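Local atomic coordinates of putative exported protein (Aeromonas hydrophila subsp. hydrophila, PDB entry 4PJ2), a protein that probably inhibits i-type lysozymes in the bacterial periplasm, and carries a bound magnesium ion. Residues E116-I119 and Q120-T124. Residues are numbered along the deposited sequence; the frame is centred on the assembly and turned at random. Where two conformers were deposited one is given.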
loop_
_atom_site.group_PDB
_atom_site.type_symbol
_atom_site.label_atom_id
_atom_site.label_comp_id
_atom_site.label_asym_id
_atom_site.label_seq_id
_atom_site.Cartn_x
_atom_site.Cartn_y
_atom_site.Cartn_z
ATOM N N GLU A 116 -5.657 12.187 3.172
ATOM C CA GLU A 116 -6.752 12.171 4.137
ATOM C C GLU A 116 -6.267 11.846 5.549
ATOM O O GLU A 116 -5.281 11.124 5.734
ATOM C CB GLU A 116 -7.900 11.261 3.680
ATOM C CG GLU A 116 -8.778 11.946 2.630
ATOM C CD GLU A 116 -9.942 11.105 2.133
ATOM O OE1 GLU A 116 -9.997 9.896 2.452
ATOM O OE2 GLU A 116 -10.799 11.666 1.401
ATOM N N ASP A 117 -6.945 12.404 6.543
ATOM C CA ASP A 117 -6.591 12.233 7.943
ATOM C C ASP A 117 -7.071 10.865 8.387
ATOM O O ASP A 117 -8.247 10.615 8.566
ATOM C CB ASP A 117 -7.252 13.348 8.763
ATOM C CG ASP A 117 -6.814 13.359 10.218
ATOM O OD1 ASP A 117 -6.389 12.322 10.735
ATOM O OD2 ASP A 117 -6.903 14.430 10.856
ATOM N N VAL A 118 -6.114 9.963 8.611
ATOM C CA VAL A 118 -6.405 8.579 8.994
ATOM C C VAL A 118 -6.998 8.540 10.391
ATOM O O VAL A 118 -7.888 7.756 10.695
ATOM C CB VAL A 118 -5.107 7.752 8.961
ATOM C CG1 VAL A 118 -5.292 6.386 9.603
ATOM C CG2 VAL A 118 -4.604 7.620 7.537
ATOM N N ILE A 119 -6.500 9.419 11.243
ATOM C CA ILE A 119 -6.940 9.439 12.627
ATOM C C ILE A 119 -8.395 9.865 12.708
ATOM O O ILE A 119 -9.183 9.264 13.424
ATOM C CB ILE A 119 -6.063 10.361 13.471
ATOM C CG1 ILE A 119 -4.629 9.808 13.525
ATOM C CG2 ILE A 119 -6.621 10.502 14.873
ATOM C CD1 ILE A 119 -4.481 8.398 14.136
ATOM N N GLN A 120 -8.762 10.899 11.962
ATOM C CA GLN A 120 -10.145 11.353 11.882
ATOM C C GLN A 120 -11.031 10.214 11.408
ATOM O O GLN A 120 -12.122 9.993 11.918
ATOM C CB GLN A 120 -10.250 12.545 10.912
ATOM C CG GLN A 120 -11.672 13.089 10.678
ATOM C CD GLN A 120 -11.790 13.977 9.433
ATOM O OE1 GLN A 120 -10.928 13.959 8.549
ATOM N NE2 GLN A 120 -12.872 14.745 9.358
ATOM N N ALA A 121 -10.552 9.484 10.405
ATOM C CA ALA A 121 -11.349 8.406 9.831
ATOM C C ALA A 121 -11.586 7.288 10.843
ATOM O O ALA A 121 -12.664 6.695 10.893
ATOM C CB ALA A 121 -10.676 7.862 8.589
ATOM N N LEU A 122 -10.578 7.023 11.662
ATOM C CA LEU A 122 -10.674 5.999 12.694
ATOM C C LEU A 122 -11.549 6.416 13.873
ATOM O O LEU A 122 -11.933 5.570 14.683
ATOM C CB LEU A 122 -9.281 5.648 13.214
ATOM C CG LEU A 122 -8.398 4.789 12.317
ATOM C CD1 LEU A 122 -6.946 4.922 12.752
ATOM C CD2 LEU A 122 -8.839 3.330 12.347
ATOM N N LYS A 123 -11.840 7.713 13.980
ATOM C CA LYS A 123 -12.646 8.239 15.082
ATOM C C LYS A 123 -14.078 8.526 14.650
ATOM O O LYS A 123 -14.946 8.739 15.494
ATOM C CB LYS A 123 -12.036 9.529 15.634
ATOM C CG LYS A 123 -10.791 9.346 16.483
ATOM C CD LYS A 123 -10.524 10.607 17.285
ATOM C CE LYS A 123 -9.047 10.868 17.462
ATOM N NZ LYS A 123 -8.785 12.271 17.890
ATOM N N THR A 124 -14.316 8.549 13.341
ATOM C CA THR A 124 -15.644 8.819 12.803
ATOM C C THR A 124 -16.325 7.522 12.391
ATOM O O THR A 124 -15.742 6.711 11.674
ATOM C CB THR A 124 -15.557 9.736 11.569
ATOM O OG1 THR A 124 -14.781 10.900 11.885
ATOM C CG2 THR A 124 -16.945 10.158 11.109
HETATM O O HOH W 1 -10.394 11.774 7.208
#
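D117 and Q120 meet at the start of the short C-terminal helix 118-123, a compact worked example of helix N-capping. With CG of D117 anti to its own backbone N (chi1 -173°), the carboxylate folds back over the first turn, and OD1 accepts the Q120 N-H at 3.0 Å in a nearly straight bond (167° at the hydrogen). The donor comes from above the carboxylate plane. The carbonyl of the same aspartate starts the helical pattern: D117 O accepts the A121 N-H at 3.2 Å and a hydrogen bond from a water, which in the Q120 conformer described here also donates to OE1 of that extended side chain. This is the solvent side, polar and loosely packed.

The opposite face is tight and apolar. V118 and L122, one turn apart, run alongside each other in the same direction, CG1 of V118 3.8 Å from CD1 of L122, while L122 N closes the turn onto V118 O at 3.0 Å. They press against strands 76-82, 90-98 and 102-112 of one antiparallel sheet; I119 adds contacts to 60-67 and 76-82, and the CE methylene of K123 lies 3.6 Å from its CG2. The chemistry implies a helix capped by a carboxylate that, if ionised, would probably interact favourably with the positive end of the helix dipole, and held to the sheet mainly by apolar packing, with a hydrogen bond from N107 ND2 to L122 O added.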